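Local atomic coordinates of DegQ (Legionella fallonii, PDB entry 3PV2), a protein that probably acts as an HtrA-family chaperone-protease, a trypsin-fold serine protease with two PDZ domains that assembles into self-compartmentalizing 12-mers. Residues B[23-28]-B[155-160]; B[102-107]-B[128-133]; B[106-109]-B[113-116]; B[123-128]-B[255-260]. All blocks are in the same frame, centred on the assembly; numbering follows the deposited sequence.

Contact 1: residues B[23-28]-B[155-160]; sequences PVLKNI and VAIGNP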
loop_
_atom_site.group_PDB
_atom_site.type_symbol
_atom_site.label_atom_id
_atom_site.label_comp_id
_atom_site.label_asym_id
_atom_site.label_seq_id
_atom_site.Cartn_x
_atom_site.Cartn_y
_atom_site.Cartn_z
ATOM N N PRO B 23 37.880 -30.411 -34.931
ATOM C CA PRO B 23 37.796 -31.355 -36.071
ATOM C C PRO B 23 36.651 -32.399 -35.885
ATOM O O PRO B 23 35.862 -32.652 -36.813
ATOM C CB PRO B 23 39.192 -32.016 -36.099
ATOM C CG PRO B 23 40.092 -31.128 -35.344
ATOM C CD PRO B 23 39.193 -30.493 -34.279
ATOM N N VAL B 24 36.521 -32.914 -34.659
ATOM C CA VAL B 24 35.472 -33.847 -34.390
ATOM C C VAL B 24 34.112 -33.143 -34.500
ATOM O O VAL B 24 33.213 -33.645 -35.203
ATOM C CB VAL B 24 35.599 -34.621 -33.076
ATOM C CG1 VAL B 24 36.769 -34.203 -32.263
ATOM C CG2 VAL B 24 34.316 -34.528 -32.297
ATOM N N LEU B 25 33.989 -31.955 -33.902
ATOM C CA LEU B 25 32.709 -31.229 -33.993
ATOM C C LEU B 25 32.260 -30.993 -35.451
ATOM O O LEU B 25 31.059 -31.074 -35.762
ATOM C CB LEU B 25 32.673 -29.915 -33.193
ATOM C CG LEU B 25 32.904 -29.981 -31.664
ATOM C CD1 LEU B 25 32.486 -28.672 -30.886
ATOM C CD2 LEU B 25 32.250 -31.222 -31.083
ATOM N N LYS B 26 33.231 -30.762 -36.333
ATOM C CA LYS B 26 32.974 -30.480 -37.741
ATOM C C LYS B 26 32.278 -31.615 -38.412
ATOM O O LYS B 26 31.376 -31.391 -39.170
ATOM C CB LYS B 26 34.286 -30.164 -38.510
ATOM C CG LYS B 26 34.092 -29.416 -39.872
ATOM C CD LYS B 26 35.346 -29.448 -40.807
ATOM C CE LYS B 26 36.606 -28.802 -40.150
ATOM N NZ LYS B 26 37.943 -28.955 -40.892
ATOM N N ASN B 27 32.687 -32.837 -38.147
ATOM C CA ASN B 27 32.083 -33.978 -38.837
ATOM C C ASN B 27 30.712 -34.404 -38.306
ATOM O O ASN B 27 29.981 -35.033 -39.003
ATOM C CB ASN B 27 33.056 -35.161 -38.829
ATOM C CG ASN B 27 34.219 -34.993 -39.842
ATOM O OD1 ASN B 27 35.289 -35.582 -39.656
ATOM N ND2 ASN B 27 34.003 -34.210 -40.915
ATOM N N ILE B 28 30.362 -34.043 -37.082
ATOM C CA ILE B 28 29.083 -34.448 -36.498
ATOM C C ILE B 28 28.026 -33.336 -36.561
ATOM O O ILE B 28 26.828 -33.586 -36.488
ATOM C CB ILE B 28 29.296 -34.958 -35.067
ATOM C CG1 ILE B 28 29.722 -33.842 -34.121
ATOM C CG2 ILE B 28 30.383 -36.024 -35.107
ATOM C CD1 ILE B 28 29.436 -34.133 -32.596
ATOM N N VAL B 155 31.218 -32.530 -24.920
ATOM C CA VAL B 155 30.724 -31.317 -25.557
ATOM C C VAL B 155 29.234 -31.357 -25.722
ATOM O O VAL B 155 28.681 -32.351 -26.121
ATOM C CB VAL B 155 31.427 -31.078 -26.909
ATOM C CG1 VAL B 155 30.705 -29.936 -27.692
ATOM C CG2 VAL B 155 32.878 -30.744 -26.656
ATOM N N ALA B 156 28.554 -30.291 -25.342
ATOM C CA ALA B 156 27.117 -30.204 -25.658
ATOM C C ALA B 156 26.896 -29.358 -26.878
ATOM O O ALA B 156 27.306 -28.229 -26.897
ATOM C CB ALA B 156 26.300 -29.588 -24.438
ATOM N N ILE B 157 26.189 -29.865 -27.869
ATOM C CA ILE B 157 26.011 -29.163 -29.111
ATOM C C ILE B 157 24.528 -28.987 -29.414
ATOM O O ILE B 157 23.758 -29.975 -29.419
ATOM C CB ILE B 157 26.519 -29.955 -30.320
ATOM C CG1 ILE B 157 27.810 -30.671 -30.011
ATOM C CG2 ILE B 157 26.742 -28.981 -31.543
ATOM C CD1 ILE B 157 28.218 -31.592 -31.201
ATOM N N GLY B 158 24.126 -27.767 -29.757
ATOM C CA GLY B 158 22.785 -27.590 -30.301
ATOM C C GLY B 158 22.835 -26.794 -31.574
ATOM O O GLY B 158 23.901 -26.437 -32.067
ATOM N N ASN B 159 21.667 -26.499 -32.099
ATOM C CA ASN B 159 21.595 -25.659 -33.276
ATOM C C ASN B 159 20.448 -24.777 -32.950
ATOM O O ASN B 159 19.325 -25.019 -33.417
ATOM C CB ASN B 159 21.370 -26.480 -34.529
ATOM C CG ASN B 159 21.202 -25.622 -35.826
ATOM O OD1 ASN B 159 20.963 -24.402 -35.815
ATOM N ND2 ASN B 159 21.294 -26.304 -36.951
ATOM N N PRO B 160 20.696 -23.783 -32.078
ATOM C CA PRO B 160 19.573 -23.002 -31.641
ATOM C C PRO B 160 19.135 -21.963 -32.643
ATOM O O PRO B 160 18.039 -21.472 -32.513
ATOM C CB PRO B 160 20.107 -22.302 -30.403
ATOM C CG PRO B 160 21.526 -22.072 -30.727
ATOM C CD PRO B 160 21.957 -23.265 -31.535
#

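Contact 2: residues B[102-107]-B[128-133]; sequences SLITVT and AVLKID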
loop_
_atom_site.group_PDB
_atom_site.type_symbol
_atom_site.label_atom_id
_atom_site.label_comp_id
_atom_site.label_asym_id
_atom_site.label_seq_id
_atom_site.Cartn_x
_atom_site.Cartn_y
_atom_site.Cartn_z
ATOM N N SER B 102 1.254 -27.521 -32.999
ATOM C CA SER B 102 0.430 -27.621 -34.212
ATOM C C SER B 102 1.310 -27.876 -35.430
ATOM O O SER B 102 0.947 -28.590 -36.365
ATOM C CB SER B 102 -0.375 -26.343 -34.414
ATOM O OG SER B 102 -1.165 -26.099 -33.263
ATOM N N LEU B 103 2.499 -27.317 -35.360
ATOM C CA LEU B 103 3.461 -27.355 -36.422
ATOM C C LEU B 103 4.914 -27.530 -35.890
ATOM O O LEU B 103 5.285 -26.931 -34.896
ATOM C CB LEU B 103 3.325 -26.009 -37.107
ATOM C CG LEU B 103 3.364 -25.900 -38.590
ATOM C CD1 LEU B 103 2.265 -24.901 -39.017
ATOM C CD2 LEU B 103 4.774 -25.442 -38.959
ATOM N N ILE B 104 5.699 -28.334 -36.599
ATOM C CA ILE B 104 7.084 -28.552 -36.301
ATOM C C ILE B 104 7.930 -28.558 -37.550
ATOM O O ILE B 104 7.779 -29.423 -38.423
ATOM C CB ILE B 104 7.328 -29.912 -35.633
ATOM C CG1 ILE B 104 6.262 -30.215 -34.563
ATOM C CG2 ILE B 104 8.716 -29.929 -35.021
ATOM C CD1 ILE B 104 6.293 -31.621 -34.061
ATOM N N THR B 105 8.887 -27.648 -37.569
ATOM C CA THR B 105 9.738 -27.436 -38.712
ATOM C C THR B 105 11.195 -27.657 -38.301
ATOM O O THR B 105 11.712 -27.076 -37.320
ATOM C CB THR B 105 9.484 -26.034 -39.310
ATOM O OG1 THR B 105 8.086 -25.859 -39.501
ATOM C CG2 THR B 105 10.149 -25.873 -40.624
ATOM N N VAL B 106 11.860 -28.518 -39.067
ATOM C CA VAL B 106 13.239 -28.844 -38.799
ATOM C C VAL B 106 14.133 -28.118 -39.776
ATOM O O VAL B 106 13.866 -28.153 -40.962
ATOM C CB VAL B 106 13.412 -30.370 -38.858
ATOM C CG1 VAL B 106 14.852 -30.755 -38.986
ATOM C CG2 VAL B 106 12.771 -31.002 -37.594
ATOM N N THR B 107 15.196 -27.474 -39.288
ATOM C CA THR B 107 16.221 -26.868 -40.147
ATOM C C THR B 107 17.574 -27.544 -40.035
ATOM O O THR B 107 18.134 -27.664 -38.949
ATOM C CB THR B 107 16.432 -25.378 -39.821
ATOM O OG1 THR B 107 15.170 -24.701 -39.811
ATOM C CG2 THR B 107 17.417 -24.688 -40.851
ATOM N N ALA B 128 11.245 -37.361 -27.584
ATOM C CA ALA B 128 10.281 -37.412 -28.674
ATOM C C ALA B 128 11.030 -37.768 -29.917
ATOM O O ALA B 128 12.183 -37.439 -30.051
ATOM C CB ALA B 128 9.602 -36.119 -28.840
ATOM N N VAL B 129 10.360 -38.494 -30.798
ATOM C CA VAL B 129 10.896 -38.925 -32.060
ATOM C C VAL B 129 10.098 -38.225 -33.153
ATOM O O VAL B 129 8.837 -38.162 -33.103
ATOM C CB VAL B 129 10.735 -40.422 -32.203
ATOM C CG1 VAL B 129 11.379 -40.929 -33.464
ATOM C CG2 VAL B 129 11.239 -41.162 -30.942
ATOM N N LEU B 130 10.854 -37.695 -34.111
ATOM C CA LEU B 130 10.331 -36.958 -35.242
ATOM C C LEU B 130 10.873 -37.633 -36.498
ATOM O O LEU B 130 11.991 -38.218 -36.492
ATOM C CB LEU B 130 10.854 -35.509 -35.262
ATOM C CG LEU B 130 10.624 -34.582 -34.050
ATOM C CD1 LEU B 130 11.218 -33.183 -34.334
ATOM C CD2 LEU B 130 9.179 -34.493 -33.672
ATOM N N LYS B 131 10.140 -37.462 -37.587
ATOM C CA LYS B 131 10.577 -37.947 -38.856
ATOM C C LYS B 131 10.462 -36.859 -39.934
ATOM O O LYS B 131 9.496 -36.099 -39.978
ATOM C CB LYS B 131 9.754 -39.170 -39.216
ATOM C CG LYS B 131 9.796 -39.510 -40.662
ATOM C CD LYS B 131 10.203 -40.949 -40.934
ATOM C CE LYS B 131 10.338 -41.152 -42.485
ATOM N NZ LYS B 131 10.417 -42.577 -42.852
ATOM N N ILE B 132 11.457 -36.812 -40.800
ATOM C CA ILE B 132 11.525 -35.851 -41.897
ATOM C C ILE B 132 11.766 -36.708 -43.128
ATOM O O ILE B 132 12.329 -37.797 -43.018
ATOM C CB ILE B 132 12.650 -34.798 -41.731
ATOM C CG1 ILE B 132 14.002 -35.478 -41.477
ATOM C CG2 ILE B 132 12.332 -33.842 -40.609
ATOM C CD1 ILE B 132 15.217 -34.521 -41.557
ATOM N N ASP B 133 11.280 -36.278 -44.275
ATOM C CA ASP B 133 11.520 -37.050 -45.480
ATOM C C ASP B 133 12.585 -36.302 -46.188
ATOM O O ASP B 133 12.271 -35.326 -46.876
ATOM C CB ASP B 133 10.299 -37.114 -46.402
ATOM C CG ASP B 133 9.018 -37.554 -45.689
ATOM O OD1 ASP B 133 9.025 -38.451 -44.780
ATOM O OD2 ASP B 133 7.968 -36.986 -46.069
#

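Contact 3: residues B[106-109]-B[113-116]; sequences VTLQ and RLKA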
loop_
_atom_site.group_PDB
_atom_site.type_symbol
_atom_site.label_atom_id
_atom_site.label_comp_id
_atom_site.label_asym_id
_atom_site.label_seq_id
_atom_site.Cartn_x
_atom_site.Cartn_y
_atom_site.Cartn_z
ATOM N N VAL B 106 11.860 -28.518 -39.067
ATOM C CA VAL B 106 13.239 -28.844 -38.799
ATOM C C VAL B 106 14.133 -28.118 -39.776
ATOM O O VAL B 106 13.866 -28.153 -40.962
ATOM C CB VAL B 106 13.412 -30.370 -38.858
ATOM C CG1 VAL B 106 14.852 -30.755 -38.986
ATOM C CG2 VAL B 106 12.771 -31.002 -37.594
ATOM N N THR B 107 15.196 -27.474 -39.288
ATOM C CA THR B 107 16.221 -26.868 -40.147
ATOM C C THR B 107 17.574 -27.544 -40.035
ATOM O O THR B 107 18.134 -27.664 -38.949
ATOM C CB THR B 107 16.432 -25.378 -39.821
ATOM O OG1 THR B 107 15.170 -24.701 -39.811
ATOM C CG2 THR B 107 17.417 -24.688 -40.851
ATOM N N LEU B 108 18.129 -27.933 -41.152
ATOM C CA LEU B 108 19.401 -28.600 -41.199
ATOM C C LEU B 108 20.493 -27.584 -41.337
ATOM O O LEU B 108 20.279 -26.464 -41.749
ATOM C CB LEU B 108 19.500 -29.506 -42.441
ATOM C CG LEU B 108 18.421 -30.535 -42.697
ATOM C CD1 LEU B 108 18.763 -31.432 -43.919
ATOM C CD2 LEU B 108 18.155 -31.402 -41.464
ATOM N N GLN B 109 21.700 -28.031 -41.103
ATOM C CA GLN B 109 22.829 -27.177 -41.215
ATOM C C GLN B 109 22.970 -26.666 -42.640
ATOM O O GLN B 109 23.264 -25.516 -42.835
ATOM C CB GLN B 109 24.042 -27.970 -40.819
ATOM C CG GLN B 109 25.313 -27.250 -40.952
ATOM C CD GLN B 109 26.419 -28.207 -41.255
ATOM O OE1 GLN B 109 27.308 -28.435 -40.421
ATOM N NE2 GLN B 109 26.358 -28.809 -42.449
ATOM N N ARG B 113 14.651 -26.296 -44.856
ATOM C CA ARG B 113 13.645 -26.235 -43.784
ATOM C C ARG B 113 12.602 -27.303 -44.075
ATOM O O ARG B 113 11.905 -27.208 -45.088
ATOM C CB ARG B 113 12.950 -24.873 -43.684
ATOM C CG ARG B 113 13.828 -23.670 -43.398
ATOM C CD ARG B 113 13.641 -23.131 -41.969
ATOM N NE ARG B 113 12.365 -22.454 -41.760
ATOM C CZ ARG B 113 11.715 -22.315 -40.593
ATOM N NH1 ARG B 113 12.176 -22.815 -39.439
ATOM N NH2 ARG B 113 10.539 -21.677 -40.589
ATOM N N LEU B 114 12.509 -28.333 -43.234
ATOM C CA LEU B 114 11.629 -29.485 -43.506
ATOM C C LEU B 114 10.467 -29.578 -42.547
ATOM O O LEU B 114 10.617 -29.356 -41.328
ATOM C CB LEU B 114 12.419 -30.786 -43.452
ATOM C CG LEU B 114 13.544 -30.799 -44.481
ATOM C CD1 LEU B 114 14.590 -31.796 -44.098
ATOM C CD2 LEU B 114 12.975 -31.055 -45.938
ATOM N N LYS B 115 9.292 -29.914 -43.085
ATOM C CA LYS B 115 8.134 -30.217 -42.267
ATOM C C LYS B 115 8.395 -31.546 -41.537
ATOM O O LYS B 115 8.834 -32.507 -42.132
ATOM C CB LYS B 115 6.942 -30.328 -43.187
ATOM C CG LYS B 115 5.595 -30.494 -42.539
ATOM C CD LYS B 115 4.481 -30.264 -43.593
ATOM C CE LYS B 115 3.274 -31.106 -43.270
ATOM N NZ LYS B 115 3.048 -31.119 -41.775
ATOM N N ALA B 116 8.163 -31.612 -40.234
ATOM C CA ALA B 116 8.544 -32.797 -39.496
ATOM C C ALA B 116 7.307 -33.434 -38.974
ATOM O O ALA B 116 6.382 -32.750 -38.566
ATOM C CB ALA B 116 9.462 -32.450 -38.368
HETATM O O HOH W 1 13.615 -25.097 -37.829
#

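Contact 4: residues B[123-128]-B[255-260]; sequences SETDLA and IHRGLM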
loop_
_atom_site.group_PDB
_atom_site.type_symbol
_atom_site.label_atom_id
_atom_site.label_comp_id
_atom_site.label_asym_id
_atom_site.label_seq_id
_atom_site.Cartn_x
_atom_site.Cartn_y
_atom_site.Cartn_z
ATOM N N SER B 123 6.736 -38.297 -22.092
ATOM C CA SER B 123 6.994 -37.199 -21.126
ATOM C C SER B 123 7.797 -37.648 -19.931
ATOM O O SER B 123 8.652 -36.903 -19.443
ATOM C CB SER B 123 5.701 -36.508 -20.649
ATOM O OG SER B 123 4.750 -37.425 -20.160
ATOM N N GLU B 124 7.574 -38.873 -19.484
ATOM C CA GLU B 124 8.350 -39.368 -18.376
ATOM C C GLU B 124 9.888 -39.305 -18.623
ATOM O O GLU B 124 10.638 -38.877 -17.754
ATOM C CB GLU B 124 7.872 -40.758 -17.922
ATOM C CG GLU B 124 8.254 -41.013 -16.426
ATOM C CD GLU B 124 8.231 -42.487 -16.012
ATOM O OE1 GLU B 124 9.080 -42.903 -15.191
ATOM O OE2 GLU B 124 7.358 -43.228 -16.510
ATOM N N THR B 125 10.369 -39.660 -19.804
ATOM C CA THR B 125 11.806 -39.548 -20.075
ATOM C C THR B 125 12.178 -38.262 -20.824
ATOM O O THR B 125 13.365 -38.042 -21.124
ATOM C CB THR B 125 12.275 -40.723 -20.918
ATOM O OG1 THR B 125 11.455 -40.806 -22.075
ATOM C CG2 THR B 125 12.144 -42.012 -20.194
ATOM N N ASP B 126 11.172 -37.431 -21.119
ATOM C CA ASP B 126 11.321 -36.211 -21.903
ATOM C C ASP B 126 12.024 -36.433 -23.222
ATOM O O ASP B 126 12.920 -35.651 -23.571
ATOM C CB ASP B 126 12.054 -35.105 -21.092
ATOM C CG ASP B 126 11.859 -33.711 -21.710
ATOM O OD1 ASP B 126 10.924 -33.539 -22.533
ATOM O OD2 ASP B 126 12.643 -32.812 -21.419
ATOM N N LEU B 127 11.578 -37.450 -23.982
ATOM C CA LEU B 127 12.039 -37.706 -25.330
ATOM C C LEU B 127 10.910 -37.692 -26.336
ATOM O O LEU B 127 9.756 -37.956 -26.002
ATOM C CB LEU B 127 12.725 -39.067 -25.419
ATOM C CG LEU B 127 13.981 -39.120 -24.553
ATOM C CD1 LEU B 127 14.381 -40.624 -24.457
ATOM C CD2 LEU B 127 15.068 -38.193 -25.183
ATOM N N ALA B 128 11.245 -37.361 -27.584
ATOM C CA ALA B 128 10.281 -37.412 -28.674
ATOM C C ALA B 128 11.030 -37.768 -29.917
ATOM O O ALA B 128 12.183 -37.439 -30.051
ATOM C CB ALA B 128 9.602 -36.119 -28.840
ATOM N N ILE B 255 5.307 -45.461 -25.376
ATOM C CA ILE B 255 5.785 -46.431 -24.436
ATOM C C ILE B 255 4.568 -46.814 -23.580
ATOM O O ILE B 255 3.962 -45.950 -22.963
ATOM C CB ILE B 255 6.876 -45.858 -23.455
ATOM C CG1 ILE B 255 8.045 -45.202 -24.213
ATOM C CG2 ILE B 255 7.351 -46.931 -22.476
ATOM C CD1 ILE B 255 8.559 -46.011 -25.323
ATOM N N HIS B 256 4.193 -48.084 -23.563
ATOM C CA HIS B 256 3.144 -48.519 -22.657
ATOM C C HIS B 256 3.804 -49.289 -21.517
ATOM O O HIS B 256 4.102 -50.458 -21.650
ATOM C CB HIS B 256 2.114 -49.366 -23.367
ATOM C CG HIS B 256 0.954 -49.730 -22.490
ATOM N ND1 HIS B 256 -0.251 -49.061 -22.530
ATOM C CD2 HIS B 256 0.830 -50.667 -21.520
ATOM C CE1 HIS B 256 -1.072 -49.579 -21.634
ATOM N NE2 HIS B 256 -0.441 -50.558 -21.011
ATOM N N ARG B 257 4.046 -48.603 -20.410
ATOM C CA ARG B 257 4.704 -49.185 -19.265
ATOM C C ARG B 257 3.819 -50.177 -18.513
ATOM O O ARG B 257 2.622 -49.927 -18.303
ATOM C CB ARG B 257 5.108 -48.093 -18.294
ATOM C CG ARG B 257 6.264 -47.308 -18.755
ATOM C CD ARG B 257 6.491 -46.120 -17.884
ATOM N NE ARG B 257 7.699 -45.443 -18.315
ATOM C CZ ARG B 257 7.787 -44.574 -19.317
ATOM N NH1 ARG B 257 6.716 -44.227 -20.011
ATOM N NH2 ARG B 257 8.966 -44.039 -19.621
ATOM N N GLY B 258 4.420 -51.297 -18.127
ATOM C CA GLY B 258 3.705 -52.324 -17.411
ATOM C C GLY B 258 4.274 -52.446 -16.012
ATOM O O GLY B 258 5.078 -51.628 -15.563
ATOM N N LEU B 259 3.903 -53.535 -15.372
ATOM C CA LEU B 259 4.153 -53.719 -13.980
ATOM C C LEU B 259 5.017 -54.940 -13.760
ATOM O O LEU B 259 4.815 -55.987 -14.380
ATOM C CB LEU B 259 2.838 -53.941 -13.292
ATOM C CG LEU B 259 2.977 -54.224 -11.814
ATOM C CD1 LEU B 259 3.839 -53.099 -11.232
ATOM C CD2 LEU B 259 1.631 -54.339 -11.132
ATOM N N MET B 260 5.960 -54.797 -12.843
ATOM C CA MET B 260 6.709 -55.933 -12.315
ATOM C C MET B 260 6.545 -56.107 -10.790
ATOM O O MET B 260 6.443 -57.219 -10.317
ATOM C CB MET B 260 8.143 -55.791 -12.699
ATOM C CG MET B 260 9.015 -56.896 -12.141
ATOM S SD MET B 260 8.694 -58.399 -13.036
ATOM C CE MET B 260 9.189 -57.847 -14.698
#

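Contact 1: residues B[23-28]-B[155-160]
Leu25 spreads its two terminal methyls, CD1 and CD2, like a fork, and CG1 of Val155 sits in the hollow between them. From CG1 of Val155 the distance to Leu25 CD1 is 3.9 Å, and it is the same to Leu25 CD2. The two side chains meet end-on. Val155 presents this methyl because CG1 stands anti to its own backbone N (chi1 170°). Leu25 serves a second neighbour along its flank: CD2 lies 4.1 Å from Ile157 CD1, where the two chains run alongside, pointing opposite ways. The Ile28 side chain also comes down on Ile157, but the modelled approach of their CD1 methyls is too close to be trusted in detail. The contact is small, 156 Å² in all, and its four touching residues are buried and apolar. The axes of helix segment 23-28 and strand segment 155-158 run 34° apart in direction, 11.1 Å at closest approach. Ala172 of strand 171-179 and Val210 of strand 208-211, which flank strand 153-158 in the second barrel, add to the apolar floor under the helix, while Val150 of a neighbouring subunit packs on Leu25.

Contact 2: residues B[102-107]-B[128-133]
Ile104 O takes the backbone N-H of Ala116 on the intervening strand, while the Ile104 side chain reaches into the barrel to meet Leu130. That bond ties strand 101-107 to the strand between; between 102-107 and 128-133 themselves the meeting is wholly apolar. Ile104 crosses Leu130 at a slant, its CD1 4.1 Å from Leu130 CD2. The branch methyl of the isoleucine meets the other prong of the leucine, with Ile104 CG2 4.2 Å from Leu130 CD1. Two residues further along each chain, Val106 and Ile132 cross at about a right angle. Here Ile132 CG2 rests on the root of the valine side chain, 4.0 Å from Val106 CB. Ile132 offers CG2 because its CG1 is tucked between the backbone N and the carbonyl carbon (chi1 53°). Leu130 ties the two pairs together, since its CD1 also lies 4.2 Å from Val106 CG2. All four side chains are buried, with Ile91 and Val33 from other strands joining them around Val106. Strands 101-107 and 127-131 both flank strand 113-122 without pairing with each other, and inward-facing aliphatic layers of this sort fill the first six-stranded barrel of the trypsin fold.

Contact 3: residues B[106-109]-B[113-116]
Arg113 bends around the hydroxyl of Thr107, its partner in the non-hydrogen-bonded pair. From CB the arginine chain turns at chi2 and chi3 (-108° and -72°). CG comes first, 4.0 Å from Thr107 OG1, and CD follows in a much closer approach, 3.1 Å from the same oxygen. NE passes farther off and is hydrogen-bonded to Arg401 O of a neighbouring subunit. At the tip, the bend brings NH1 back to 3.6 Å from Thr107 OG1, which lies at the edge of the guanidinium and in its plane. A water joins the two groups: Thr107 OG1 is 2.6 Å from it, and it accepts a weak hydrogen bond from Arg113 NH1. The backbone is held by the adjacent hydrogen-bonded pair, in which Val106 N gives to Leu114 O at 2.7 Å and Leu114 N gives to Val106 O at 2.7 Å. Both bonds are nearly straight, the second reaching 174° at the hydrogen. On the sheet face shared by Val106, Leu114 and Ala116, Val106 CG2 packs 3.7 Å from Ala116 CB, and the end of Leu108 comes in to meet Leu114 CD1 more loosely. These segments form the turn end of the antiparallel hairpin of strands 101-107 and 113-122. Strand 32-40 borders the first of these through Asn34 and Val33, and Ile132 covers Leu114.

Contact 4: residues B[123-128]-B[255-260]
The junction between the protease barrels and the first PDZ domain is where Glu124 and Thr125 meet Arg257, which lies in the loop between helix 239-252 and strand 262-266. The Arg257 chain runs extended from CG to NE, and its guanidinium is turned so that one face looks to Glu124. Over that face lies the carboxylate: Glu124 OE2 is 2.9 Å from Arg257 NE and 3.1 Å from Arg257 CZ. This is a salt bridge by charge alone, because OE2 stands well out of the guanidinium plane and no N-H is aimed at it. The carboxylate and guanidinium planes are 41° apart. Glu124 gets there with CG anti to the backbone N (chi1 -156°) and the rest of its chain extended. Its CB comes down over the other end of the group, 3.9 Å from Arg257 NH2. Ile255 CG2 lies 3.7 Å from the guanidinium plane on the opposite face, also offset toward the rim, so the two faces meet a carboxylate and a methyl. At its edge, in plane, lies Thr125 CG2, 3.8 Å from Arg257 NH2. Asp126 and Leu127, both facing Asp122, form a G1 beta bulge, and Asp126 has the left-handed backbone that goes with it. Asp122 OD2 is also the shared polar partner, accepting a hydrogen bond from Thr125 OG1 and making a salt bridge with Arg257 NH2. Next to Thr125, Asp126 OD2 is hydrogen-bonded to His96 ND1, consistent with the Asp-His pair of a chymotrypsin-like catalytic triad.

Contacts 2 and 3 adjoin, their centres 7 Å apart: they share Val106 and Thr107, and Ile132 CD1 of the first packs 3.8 Å from Leu114 CD1 of the second. Both reach the same neighbouring subunit. Contact 1 sets the N-terminal helix on the other barrel, its centre 20 Å from that of contact 2, yet the barrels touch where Asn159 ND2 comes 4.0 Å from Thr107 O. Contact 4 shares Ala128 with contact 2: strand 127-131 starts beside the PDZ junction and leads into the first barrel, centres about 21 Å apart. Segment 123-128 of contact 4 carries Asp126, probably catalytic; the centre of contact 1 lies about 29 Å from that of contact 4.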